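Local coordinates for DNA repair protein RAD2 (Saccharomyces cerevisiae, PDB 4Q0W), which cuts single-stranded DNA as a magnesium-dependent endonuclease, making an incision that nucleotide excision repair of UV-damaged and bulky-adduct DNA requires, at residues A[33-36]-A[37-40]; A[341-344]-A[345-349]; A[294-297]-A[298-302]. All blocks are in the same frame, centred on the assembly; numbering follows the deposited sequence.

Interaction 1: A[33-36]-A[37-40]. With nucleotides of chain C; nucleotides of chain D.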
ATOM      1  N   TRP A  33       1.986 -25.183 -15.661  1.00 26.90           N
ATOM      2  CA  TRP A  33       3.411 -25.523 -15.616  1.00 23.88           C
ATOM      3  C   TRP A  33       4.173 -25.125 -16.891  1.00 22.85           C
ATOM      4  O   TRP A  33       5.255 -24.529 -16.819  1.00 19.84           O
ATOM      5  CB  TRP A  33       3.594 -27.025 -15.380  1.00 20.04           C
ATOM      6  CG  TRP A  33       3.307 -27.477 -13.981  1.00 29.10           C
ATOM      7  CD1 TRP A  33       2.555 -26.826 -13.024  1.00 24.92           C
ATOM      8  CD2 TRP A  33       3.780 -28.680 -13.370  1.00 23.62           C
ATOM      9  NE1 TRP A  33       2.535 -27.570 -11.859  1.00 23.50           N
ATOM     10  CE2 TRP A  33       3.284 -28.705 -12.046  1.00 23.52           C
ATOM     11  CE3 TRP A  33       4.583 -29.741 -13.813  1.00 21.89           C
ATOM     12  CZ2 TRP A  33       3.566 -29.751 -11.163  1.00 18.79           C
ATOM     13  CZ3 TRP A  33       4.862 -30.778 -12.932  1.00 23.23           C
ATOM     14  CH2 TRP A  33       4.346 -30.778 -11.624  1.00 20.27           C
ATOM     15  N   ILE A  34       3.621 -25.454 -18.056  1.00 20.93           N
ATOM     16  CA  ILE A  34       4.359 -25.193 -19.299  1.00 30.95           C
ATOM     17  C   ILE A  34       4.641 -23.702 -19.448  1.00 35.62           C
ATOM     18  O   ILE A  34       5.799 -23.298 -19.603  1.00 30.86           O
ATOM     19  CB  ILE A  34       3.637 -25.722 -20.545  1.00 31.96           C
ATOM     20  CG1 ILE A  34       3.569 -27.248 -20.523  1.00 27.40           C
ATOM     21  CG2 ILE A  34       4.367 -25.285 -21.816  1.00 40.43           C
ATOM     22  CD1 ILE A  34       2.707 -27.823 -21.641  1.00 27.52           C
ATOM     23  N   TYR A  35       3.587 -22.890 -19.367  1.00 30.42           N
ATOM     24  CA  TYR A  35       3.724 -21.447 -19.521  1.00 37.69           C
ATOM     25  C   TYR A  35       4.684 -20.894 -18.490  1.00 37.61           C
ATOM     26  O   TYR A  35       5.476 -19.995 -18.779  1.00 40.48           O
ATOM     27  CB  TYR A  35       2.364 -20.742 -19.404  1.00 39.21           C
ATOM     28  CG  TYR A  35       2.427 -19.302 -19.862  1.00 51.87           C
ATOM     29  CD1 TYR A  35       2.592 -18.990 -21.209  1.00 52.67           C
ATOM     30  CD2 TYR A  35       2.342 -18.250 -18.949  1.00 51.81           C
ATOM     31  CE1 TYR A  35       2.664 -17.669 -21.642  1.00 53.38           C
ATOM     32  CE2 TYR A  35       2.413 -16.925 -19.371  1.00 54.82           C
ATOM     33  CZ  TYR A  35       2.575 -16.643 -20.718  1.00 61.88           C
ATOM     34  OH  TYR A  35       2.649 -15.336 -21.144  1.00 61.50           O
ATOM     35  N   GLN A  36       4.615 -21.456 -17.289  1.00 33.50           N
ATOM     36  CA  GLN A  36       5.464 -21.045 -16.184  1.00 33.73           C
ATOM     37  C   GLN A  36       6.946 -21.322 -16.458  1.00 39.87           C
ATOM     38  O   GLN A  36       7.803 -20.476 -16.195  1.00 43.16           O
ATOM     39  CB  GLN A  36       5.005 -21.770 -14.917  1.00 38.65           C
ATOM     40  CG  GLN A  36       5.627 -21.290 -13.627  1.00 44.22           C
ATOM     41  CD  GLN A  36       4.901 -21.842 -12.408  1.00 47.51           C
ATOM     42  OE1 GLN A  36       5.425 -22.698 -11.694  1.00 44.95           O
ATOM     43  NE2 GLN A  36       3.687 -21.350 -12.167  1.00 46.35           N
ATOM     44  N   PHE A  37       7.245 -22.507 -16.982  1.00 33.82           N
ATOM     45  CA  PHE A  37       8.622 -22.867 -17.306  1.00 34.77           C
ATOM     46  C   PHE A  37       9.157 -22.017 -18.457  1.00 39.85           C
ATOM     47  O   PHE A  37      10.333 -21.651 -18.477  1.00 43.28           O
ATOM     48  CB  PHE A  37       8.711 -24.353 -17.653  1.00 30.02           C
ATOM     49  CG  PHE A  37       8.505 -25.265 -16.469  1.00 30.27           C
ATOM     50  CD1 PHE A  37       9.204 -25.059 -15.292  1.00 27.37           C
ATOM     51  CD2 PHE A  37       7.606 -26.320 -16.534  1.00 29.57           C
ATOM     52  CE1 PHE A  37       9.011 -25.892 -14.200  1.00 23.06           C
ATOM     53  CE2 PHE A  37       7.406 -27.158 -15.445  1.00 27.36           C
ATOM     54  CZ  PHE A  37       8.107 -26.940 -14.279  1.00 26.17           C
ATOM     55  N   LEU A  38       8.284 -21.716 -19.415  1.00 42.21           N
ATOM     56  CA  LEU A  38       8.603 -20.802 -20.513  1.00 49.73           C
ATOM     57  C   LEU A  38       9.075 -19.446 -20.002  1.00 52.27           C
ATOM     58  O   LEU A  38      10.073 -18.909 -20.483  1.00 57.89           O
ATOM     59  CB  LEU A  38       7.380 -20.591 -21.401  1.00 43.30           C
ATOM     60  CG  LEU A  38       7.250 -21.429 -22.665  1.00 46.33           C
ATOM     61  CD1 LEU A  38       7.493 -22.901 -22.370  1.00 52.72           C
ATOM     62  CD2 LEU A  38       5.878 -21.221 -23.279  1.00 45.21           C
ATOM     63  N   LYS A  39       8.354 -18.901 -19.025  1.00 49.52           N
ATOM     64  CA  LYS A  39       8.642 -17.568 -18.507  1.00 52.43           C
ATOM     65  C   LYS A  39       9.739 -17.560 -17.445  1.00 56.47           C
ATOM     66  O   LYS A  39      10.454 -16.569 -17.293  1.00 56.72           O
ATOM     67  CB  LYS A  39       7.365 -16.925 -17.949  1.00 53.12           C
ATOM     68  CG  LYS A  39       6.866 -15.728 -18.756  1.00 59.83           C
ATOM     69  CD  LYS A  39       6.449 -16.130 -20.169  1.00 62.34           C
ATOM     70  CE  LYS A  39       6.289 -14.908 -21.067  1.00 64.09           C
ATOM     71  NZ  LYS A  39       5.286 -15.139 -22.148  1.00 66.34           N
ATOM     72  N   ALA A  40       9.872 -18.662 -16.714  1.00 47.61           N
ATOM     73  CA  ALA A  40      10.820 -18.724 -15.602  1.00 54.48           C
ATOM     74  C   ALA A  40      12.234 -19.105 -16.033  1.00 62.06           C
ATOM     75  O   ALA A  40      13.192 -18.872 -15.292  1.00 62.40           O
ATOM     76  CB  ALA A  40      10.323 -19.687 -14.536  1.00 51.82           C
TER
ATOM     77  P    DT C   3      -1.809 -15.342 -18.355  1.00 88.09           P
ATOM     78  O5'  DT C   3      -0.767 -16.491 -17.940  1.00 54.01           O
ATOM     79  C5'  DT C   3      -1.206 -17.838 -17.759  1.00 45.18           C
ATOM     80  C4'  DT C   3      -0.822 -18.346 -16.382  1.00 41.79           C
ATOM     81  O4'  DT C   3       0.612 -18.397 -16.245  1.00 46.70           O
ATOM     82  C3'  DT C   3      -1.296 -17.442 -15.256  1.00 49.91           C
ATOM     83  O3'  DT C   3      -2.483 -17.994 -14.715  1.00 50.85           O
ATOM     84  C2'  DT C   3      -0.168 -17.425 -14.228  1.00 46.36           C
ATOM     85  C1'  DT C   3       0.964 -18.195 -14.890  1.00 48.22           C
ATOM     86  N1   DT C   3       2.257 -17.468 -14.895  1.00 43.81           N
ATOM     87  C2   DT C   3       3.244 -17.830 -14.003  1.00 36.51           C
ATOM     88  O2   DT C   3       3.107 -18.721 -13.185  1.00 40.44           O
ATOM     89  N3   DT C   3       4.405 -17.111 -14.116  1.00 37.13           N
ATOM     90  C4   DT C   3       4.652 -16.081 -15.010  1.00 47.77           C
ATOM     91  O4   DT C   3       5.726 -15.481 -15.033  1.00 55.01           O
ATOM     92  C5   DT C   3       3.566 -15.756 -15.905  1.00 45.06           C
ATOM     93  C7   DT C   3       3.723 -14.663 -16.920  1.00 51.72           C
ATOM     94  C6   DT C   3       2.433 -16.456 -15.811  1.00 39.27           C
TER
ATOM     95  P    DA D  16      11.992 -17.474  -5.093  1.00 85.56           P
ATOM     96  OP1  DA D  16      11.691 -17.532  -3.638  1.00 63.57           O
ATOM     97  OP2  DA D  16      13.391 -17.296  -5.554  1.00 74.20           O
ATOM     98  O5'  DA D  16      11.417 -18.782  -5.814  1.00 71.77           O
ATOM     99  C5'  DA D  16      10.098 -19.236  -5.538  1.00 59.49           C
ATOM    100  C4'  DA D  16       9.560 -19.991  -6.737  1.00 62.44           C
ATOM    101  O4'  DA D  16       9.391 -19.080  -7.852  1.00 61.66           O
ATOM    102  C3'  DA D  16      10.477 -21.093  -7.272  1.00 66.17           C
ATOM    103  O3'  DA D  16      10.005 -22.376  -6.841  1.00 60.00           O
ATOM    104  C2'  DA D  16      10.441 -20.927  -8.802  1.00 57.53           C
ATOM    105  C1'  DA D  16       9.322 -19.903  -8.995  1.00 59.36           C
ATOM    106  N9   DA D  16       9.395 -19.072 -10.197  1.00 55.20           N
ATOM    107  C8   DA D  16      10.501 -18.505 -10.772  1.00 54.13           C
ATOM    108  N7   DA D  16      10.235 -17.803 -11.852  1.00 53.66           N
ATOM    109  C5   DA D  16       8.858 -17.911 -11.996  1.00 53.54           C
ATOM    110  C6   DA D  16       7.950 -17.396 -12.951  1.00 47.34           C
ATOM    111  N6   DA D  16       8.318 -16.628 -13.982  1.00 49.79           N
ATOM    112  N1   DA D  16       6.638 -17.696 -12.798  1.00 41.74           N
ATOM    113  C2   DA D  16       6.268 -18.461 -11.759  1.00 43.30           C
ATOM    114  N3   DA D  16       7.031 -19.003 -10.805  1.00 45.02           N
ATOM    115  C4   DA D  16       8.326 -18.691 -10.983  1.00 51.10           C
TER
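Y35 and K39, one turn apart on the helix 33-40, lie across each other: the lysine chain passes over one face of the tyrosine ring, with K39 CD 3.9 Å from Y35 CZ. K39 NZ then donates to Y35 OH at 2.8 Å. Y35 CG stands anti to the backbone N (chi1 -167°), which sends the ring to the side where the thymidine DT3 of chain C lies. Its sugar O4' is 3.2 Å from Y35 CD2, and its base atom C6 lies in the ring plane at the edge.

Q36, the next residue, reaches the DNA on an extended chain. Its NE2 donates to O2 of DT3 at 2.9 Å. OE1 is taken by R60 of the helix 52-66, which fixes the amide's rotation. Q36 CG, 3.5 Å from C2, and A40 CB, 3.3 Å from N7, lie over one face of the adenine of DA16 of chain D, which pairs with DT3, so the helix packs on the face of that pair.

W33 and F37 run side by side, W33 CB 3.8 Å from F37 CE2, and I34 and L38 do likewise. W33, I34 and F37 all meet F57 of the helix 52-66, and I34 also touches M150 and I151 of helix 148-160.

The helix is thus apolar toward helices 52-66 and 148-160. Its DNA-facing side is mixed: carbon atoms of Y35, Q36 and A40 lie against the nucleotides, and Q36 NE2 adds one hydrogen bond. That bond uses O2, an acceptor thymine shares with cytosine, so alone it would probably not tell the two apart.

Interaction 2: A[341-344]-A[345-349]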
ATOM      1  N   SER A 341      15.740 -42.726 -24.309  1.00 16.17           N
ATOM      2  CA  SER A 341      15.663 -42.218 -25.670  1.00 21.64           C
ATOM      3  C   SER A 341      14.890 -40.887 -25.749  1.00 24.13           C
ATOM      4  O   SER A 341      15.232 -40.007 -26.550  1.00 19.97           O
ATOM      5  CB  SER A 341      15.073 -43.278 -26.610  1.00 21.90           C
ATOM      6  OG  SER A 341      13.851 -43.796 -26.112  1.00 23.97           O
ATOM      7  N   PHE A 342      13.871 -40.729 -24.905  1.00 23.57           N
ATOM      8  CA  PHE A 342      13.095 -39.482 -24.888  1.00 23.61           C
ATOM      9  C   PHE A 342      13.951 -38.290 -24.516  1.00 20.72           C
ATOM     10  O   PHE A 342      13.954 -37.280 -25.222  1.00 25.08           O
ATOM     11  CB  PHE A 342      11.914 -39.572 -23.921  1.00 22.38           C
ATOM     12  CG  PHE A 342      11.019 -38.354 -23.949  1.00 25.45           C
ATOM     13  CD1 PHE A 342       9.976 -38.272 -24.861  1.00 24.96           C
ATOM     14  CD2 PHE A 342      11.229 -37.286 -23.072  1.00 19.73           C
ATOM     15  CE1 PHE A 342       9.135 -37.153 -24.897  1.00 33.67           C
ATOM     16  CE2 PHE A 342      10.396 -36.153 -23.101  1.00 24.82           C
ATOM     17  CZ  PHE A 342       9.349 -36.091 -24.017  1.00 23.00           C
ATOM     18  N   MET A 343      14.651 -38.396 -23.386  1.00 18.48           N
ATOM     19  CA  MET A 343      15.526 -37.324 -22.917  1.00 21.85           C
ATOM     20  C   MET A 343      16.707 -37.079 -23.869  1.00 26.00           C
ATOM     21  O   MET A 343      17.187 -35.944 -24.014  1.00 24.21           O
ATOM     22  CB  MET A 343      16.042 -37.625 -21.504  1.00 21.08           C
ATOM     23  CG  MET A 343      14.942 -37.704 -20.440  1.00 23.93           C
ATOM     24  SD  MET A 343      13.945 -36.196 -20.336  1.00 25.86           S
ATOM     25  CE  MET A 343      14.978 -35.175 -19.266  1.00 23.60           C
ATOM     26  N   LYS A 344      17.171 -38.144 -24.515  1.00 21.10           N
ATOM     27  CA  LYS A 344      18.244 -38.030 -25.503  1.00 23.23           C
ATOM     28  C   LYS A 344      17.762 -37.150 -26.638  1.00 20.94           C
ATOM     29  O   LYS A 344      18.377 -36.139 -26.973  1.00 26.63           O
ATOM     30  CB  LYS A 344      18.578 -39.413 -26.064  1.00 26.53           C
ATOM     31  CG  LYS A 344      19.609 -39.393 -27.170  1.00 31.87           C
ATOM     32  CD  LYS A 344      20.997 -39.215 -26.601  1.00 29.91           C
ATOM     33  CE  LYS A 344      22.053 -39.407 -27.688  1.00 33.41           C
ATOM     34  NZ  LYS A 344      23.418 -39.140 -27.155  1.00 29.41           N
ATOM     35  N   THR A 345      16.627 -37.544 -27.203  1.00 20.92           N
ATOM     36  CA  THR A 345      16.033 -36.851 -28.330  1.00 25.87           C
ATOM     37  C   THR A 345      15.673 -35.400 -28.009  1.00 31.78           C
ATOM     38  O   THR A 345      15.963 -34.500 -28.801  1.00 31.28           O
ATOM     39  CB  THR A 345      14.774 -37.591 -28.797  1.00 25.27           C
ATOM     40  OG1 THR A 345      15.139 -38.871 -29.332  1.00 29.15           O
ATOM     41  CG2 THR A 345      14.042 -36.789 -29.854  1.00 27.84           C
ATOM     42  N   GLN A 346      15.043 -35.173 -26.855  1.00 30.89           N
ATOM     43  CA  GLN A 346      14.484 -33.856 -26.524  1.00 28.24           C
ATOM     44  C   GLN A 346      15.514 -32.886 -25.979  1.00 31.86           C
ATOM     45  O   GLN A 346      15.416 -31.674 -26.213  1.00 32.34           O
ATOM     46  CB  GLN A 346      13.346 -33.994 -25.504  1.00 26.39           C
ATOM     47  CG  GLN A 346      12.137 -34.773 -26.010  1.00 29.42           C
ATOM     48  CD  GLN A 346      11.398 -34.031 -27.112  1.00 35.38           C
ATOM     49  OE1 GLN A 346      11.466 -32.805 -27.203  1.00 37.77           O
ATOM     50  NE2 GLN A 346      10.691 -34.773 -27.956  1.00 38.71           N
ATOM     51  N   LEU A 347      16.493 -33.408 -25.245  1.00 24.92           N
ATOM     52  CA  LEU A 347      17.412 -32.545 -24.502  1.00 25.75           C
ATOM     53  C   LEU A 347      18.896 -32.868 -24.698  1.00 26.01           C
ATOM     54  O   LEU A 347      19.757 -32.214 -24.109  1.00 32.11           O
ATOM     55  CB  LEU A 347      17.079 -32.595 -23.008  1.00 31.90           C
ATOM     56  CG  LEU A 347      15.719 -32.034 -22.573  1.00 32.60           C
ATOM     57  CD1 LEU A 347      15.512 -32.229 -21.079  1.00 29.23           C
ATOM     58  CD2 LEU A 347      15.617 -30.557 -22.927  1.00 31.76           C
ATOM     59  N   GLY A 348      19.197 -33.885 -25.498  1.00 33.19           N
ATOM     60  CA  GLY A 348      20.577 -34.266 -25.731  1.00 28.57           C
ATOM     61  C   GLY A 348      21.217 -35.007 -24.568  1.00 31.26           C
ATOM     62  O   GLY A 348      22.436 -35.214 -24.559  1.00 31.45           O
ATOM     63  N   TRP A 349      20.411 -35.414 -23.589  1.00 29.42           N
ATOM     64  CA  TRP A 349      20.935 -36.126 -22.424  1.00 30.46           C
ATOM     65  C   TRP A 349      21.466 -37.504 -22.798  1.00 27.75           C
ATOM     66  O   TRP A 349      20.697 -38.349 -23.266  1.00 26.67           O
ATOM     67  CB  TRP A 349      19.832 -36.346 -21.394  1.00 24.29           C
ATOM     68  CG  TRP A 349      19.428 -35.147 -20.596  1.00 33.69           C
ATOM     69  CD1 TRP A 349      19.540 -33.833 -20.951  1.00 33.70           C
ATOM     70  CD2 TRP A 349      18.828 -35.164 -19.293  1.00 31.25           C
ATOM     71  NE1 TRP A 349      19.049 -33.028 -19.941  1.00 34.82           N
ATOM     72  CE2 TRP A 349      18.609 -33.824 -18.912  1.00 35.36           C
ATOM     73  CE3 TRP A 349      18.462 -36.188 -18.407  1.00 25.94           C
ATOM     74  CZ2 TRP A 349      18.031 -33.479 -17.687  1.00 32.69           C
ATOM     75  CZ3 TRP A 349      17.894 -35.842 -17.183  1.00 30.57           C
ATOM     76  CH2 TRP A 349      17.684 -34.502 -16.840  1.00 31.18           C
TER
HETATM   77  O   HOH W   1      23.915 -36.943 -25.812  1.00 29.70           O
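M343 brings its terminal methyl squarely over the indole of W349, and this is the main side-chain contact at the end of the helix 336-347. The CH-pi geometry is close to ideal: M343 CE sits 3.5 Å from the centroid of the six-membered ring, 6° off its normal. Bends at chi2 and chi3 (-57° and -83°) fold the thioether back so that the methyl, rather than the sulfur, leads; SD stays above the same face at a distance, a Met-aromatic contact. L347 CD1 shares that face and packs 3.5 Å from M343 CE. A second CH-pi contact joins the neighbouring residue F342 to Q346, whose CG rests over a face of the F342 ring, 3.7 Å from its centroid.

Among the backbone bonds, M343 O takes two donors, L347 N at 2.9 Å and W349 N at 3.3 Å, from opposite faces of its carbonyl plane. G348 N turns back to K344 O at 2.8 Å. A CA-H...O contact sets K344 CA 3.3 Å from W349 O. A water bridges K344 NZ and G348 O, accepting from the ammonium and donating to the carbonyl.

F58 of the helix 52-66 meets the indole edge-to-face, K353 makes a cation-pi contact with it, and S354 and I357 of the helix 351-361 touch it. An alanine in place of W349 would probably open a gap between helices 336-347 and 351-361 and strand the M343 methyl without the ring it covers.

G348, with positive phi, is where the chain leaves helical geometry: a glycine-terminated helix C-terminus, from which the chain turns into the helix 351-361 with the tryptophan wedged at the corner.

Interaction 3: A[294-297]-A[298-302]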
ATOM      1  N   ARG A 294     -20.403   2.453   4.582  1.00 28.82           N
ATOM      2  CA  ARG A 294     -21.289   3.064   3.598  1.00 26.27           C
ATOM      3  C   ARG A 294     -20.587   4.204   2.876  1.00 32.88           C
ATOM      4  O   ARG A 294     -20.616   4.281   1.650  1.00 24.23           O
ATOM      5  CB  ARG A 294     -22.565   3.585   4.244  1.00 23.81           C
ATOM      6  CG  ARG A 294     -23.526   4.222   3.243  1.00 26.78           C
ATOM      7  CD  ARG A 294     -24.812   4.679   3.920  1.00 33.34           C
ATOM      8  NE  ARG A 294     -25.500   3.566   4.577  1.00 32.49           N
ATOM      9  CZ  ARG A 294     -26.276   2.689   3.944  1.00 31.58           C
ATOM     10  NH1 ARG A 294     -26.456   2.780   2.632  1.00 26.03           N
ATOM     11  NH2 ARG A 294     -26.866   1.710   4.620  1.00 28.36           N
ATOM     12  N   LYS A 295     -19.953   5.083   3.647  1.00 28.71           N
ATOM     13  CA  LYS A 295     -19.232   6.215   3.080  0.50 33.44           C
ATOM     14  C   LYS A 295     -18.196   5.741   2.065  1.00 30.61           C
ATOM     15  O   LYS A 295     -18.038   6.332   0.994  1.00 30.37           O
ATOM     16  CB  LYS A 295     -18.564   7.031   4.188  0.50 36.59           C
ATOM     17  CG  LYS A 295     -18.451   8.518   3.885  0.50 38.76           C
ATOM     18  CD  LYS A 295     -17.348   8.824   2.880  0.50 41.09           C
ATOM     19  CE  LYS A 295     -17.830   9.806   1.820  0.50 41.80           C
ATOM     20  NZ  LYS A 295     -18.922   9.226   0.984  0.50 33.63           N
ATOM     21  N   LYS A 296     -17.503   4.661   2.400  1.00 30.03           N
ATOM     22  CA  LYS A 296     -16.508   4.088   1.495  1.00 31.37           C
ATOM     23  C   LYS A 296     -17.125   3.555   0.192  1.00 26.09           C
ATOM     24  O   LYS A 296     -16.585   3.782  -0.897  1.00 21.99           O
ATOM     25  CB  LYS A 296     -15.735   2.972   2.198  1.00 26.77           C
ATOM     26  CG  LYS A 296     -14.744   2.267   1.298  1.00 31.13           C
ATOM     27  CD  LYS A 296     -13.854   1.339   2.103  1.00 38.56           C
ATOM     28  CE  LYS A 296     -12.900   0.589   1.194  1.00 32.92           C
ATOM     29  NZ  LYS A 296     -12.030  -0.323   1.978  1.00 31.67           N
ATOM     30  N   LEU A 297     -18.244   2.840   0.302  1.00 21.47           N
ATOM     31  CA  LEU A 297     -18.886   2.275  -0.888  1.00 24.22           C
ATOM     32  C   LEU A 297     -19.389   3.392  -1.806  1.00 17.89           C
ATOM     33  O   LEU A 297     -19.216   3.331  -3.026  1.00 20.89           O
ATOM     34  CB  LEU A 297     -20.015   1.311  -0.491  1.00 21.55           C
ATOM     35  CG  LEU A 297     -19.592   0.110   0.375  1.00 26.97           C
ATOM     36  CD1 LEU A 297     -20.799  -0.546   1.046  1.00 24.37           C
ATOM     37  CD2 LEU A 297     -18.828  -0.923  -0.431  1.00 13.97           C
ATOM     38  N   VAL A 298     -19.981   4.424  -1.211  1.00 24.22           N
ATOM     39  CA  VAL A 298     -20.453   5.582  -1.976  1.00 27.43           C
ATOM     40  C   VAL A 298     -19.296   6.231  -2.732  1.00 26.90           C
ATOM     41  O   VAL A 298     -19.347   6.380  -3.961  1.00 25.77           O
ATOM     42  CB  VAL A 298     -21.159   6.613  -1.076  1.00 27.98           C
ATOM     43  CG1 VAL A 298     -21.495   7.881  -1.859  1.00 31.31           C
ATOM     44  CG2 VAL A 298     -22.428   6.017  -0.498  1.00 27.00           C
ATOM     45  N   ASN A 299     -18.238   6.575  -2.006  1.00 30.02           N
ATOM     46  CA  ASN A 299     -17.063   7.179  -2.622  1.00 28.91           C
ATOM     47  C   ASN A 299     -16.490   6.301  -3.727  1.00 27.72           C
ATOM     48  O   ASN A 299     -16.008   6.805  -4.745  1.00 28.58           O
ATOM     49  CB  ASN A 299     -15.992   7.504  -1.572  1.00 36.25           C
ATOM     50  CG  ASN A 299     -14.811   8.262  -2.165  1.00 43.21           C
ATOM     51  OD1 ASN A 299     -13.694   7.739  -2.245  1.00 47.55           O
ATOM     52  ND2 ASN A 299     -15.059   9.489  -2.608  1.00 37.31           N
ATOM     53  N   ASN A 300     -16.570   4.987  -3.550  1.00 24.23           N
ATOM     54  CA  ASN A 300     -16.122   4.078  -4.607  1.00 25.57           C
ATOM     55  C   ASN A 300     -17.181   3.804  -5.683  1.00 19.32           C
ATOM     56  O   ASN A 300     -16.972   2.953  -6.548  1.00 20.22           O
ATOM     57  CB  ASN A 300     -15.577   2.764  -4.020  1.00 21.71           C
ATOM     58  CG  ASN A 300     -14.215   2.951  -3.364  1.00 37.45           C
ATOM     59  OD1 ASN A 300     -13.471   3.865  -3.728  1.00 33.15           O
ATOM     60  ND2 ASN A 300     -13.887   2.097  -2.390  1.00 22.82           N
ATOM     61  N   GLU A 301     -18.300   4.527  -5.616  1.00 21.89           N
ATOM     62  CA  GLU A 301     -19.367   4.434  -6.618  1.00 23.98           C
ATOM     63  C   GLU A 301     -19.882   3.010  -6.759  1.00 23.81           C
ATOM     64  O   GLU A 301     -20.094   2.522  -7.863  1.00 22.22           O
ATOM     65  CB  GLU A 301     -18.875   4.964  -7.970  1.00 25.29           C
ATOM     66  CG  GLU A 301     -18.515   6.458  -7.936  1.00 28.46           C
ATOM     67  CD  GLU A 301     -18.209   7.025  -9.316  1.00 36.66           C
ATOM     68  OE1 GLU A 301     -17.609   6.311 -10.150  1.00 31.74           O
ATOM     69  OE2 GLU A 301     -18.579   8.189  -9.567  1.00 47.63           O
ATOM     70  N   ILE A 302     -20.067   2.334  -5.632  1.00 19.35           N
ATOM     71  CA  ILE A 302     -20.440   0.928  -5.674  1.00 20.68           C
ATOM     72  C   ILE A 302     -21.924   0.793  -6.008  1.00 14.71           C
ATOM     73  O   ILE A 302     -22.764   1.487  -5.439  1.00 18.81           O
ATOM     74  CB  ILE A 302     -20.148   0.210  -4.335  1.00 16.51           C
ATOM     75  CG1 ILE A 302     -18.652   0.275  -3.994  1.00 20.77           C
ATOM     76  CG2 ILE A 302     -20.621  -1.247  -4.407  1.00 13.61           C
ATOM     77  CD1 ILE A 302     -17.754  -0.427  -5.000  1.00 23.84           C
TER
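The flat amide of N300 folds back on K296: K296 O lies over one face of the N300 amide, and K296 CG comes obliquely to within 3.8 Å of N300 ND2, so the amide meets the lysine's aliphatic chain as well. That chain is fully extended, starting with CG anti to the backbone N (chi1 176°), and carries NZ past the asparagine to a hydrogen bond with the carbonyl of G250. The guanidinium of R294 points the other way: it makes a salt bridge with E286, bonds to the carbonyls of W272 and Y273, and has a cation-pi contact with the W272 ring. Only the stem of R294 turns to the later residues, CG lying 4.3 Å from V298 CG2.

L297 and I302 form the apolar part, L297 CD2 meeting I302 CG1 at 3.8 Å. L297 also packs on F269, W272 and Y273 of the helix 266-278.

The helix ends in a Schellman motif. I302 N donates to L297 O at 2.9 Å, fairly straight with 162° at the hydrogen, and E301 N donates to V298 O at 2.7 Å. E301 is the C-prime residue, with positive phi, and its turn brings the I302 side chain back over L297.

The buried arginine has several partners to satisfy its charge, and the paired end bonds give L297 O and V298 O each a donor. On the outer side K295 and N299 pack on DNA phosphates and K296 on a sugar; the charge of K295 would probably favour the nearby phosphate.

Along the chain come interactions 1, 3 and 2: interaction 1 spans the short helix 33-40, while 3 and 2 sit at the C-terminal ends of helices 288-299 and 336-347. Interactions 1 and 2 lie on the same side of the chain's centre, their centres 20 Å apart, and both pack against the helix 52-66, which joins them. Interaction 3 sits at the far end, centred about 40 Å from interaction 1 and 59 Å from interaction 2. Interactions 1 and 3 both reach the bound DNA, so the nuclease grips its substrate at widely separated places; interaction 2, about 17 Å from the nucleic acid at the nearest atoms, joins the C-terminal helices to the N-domain.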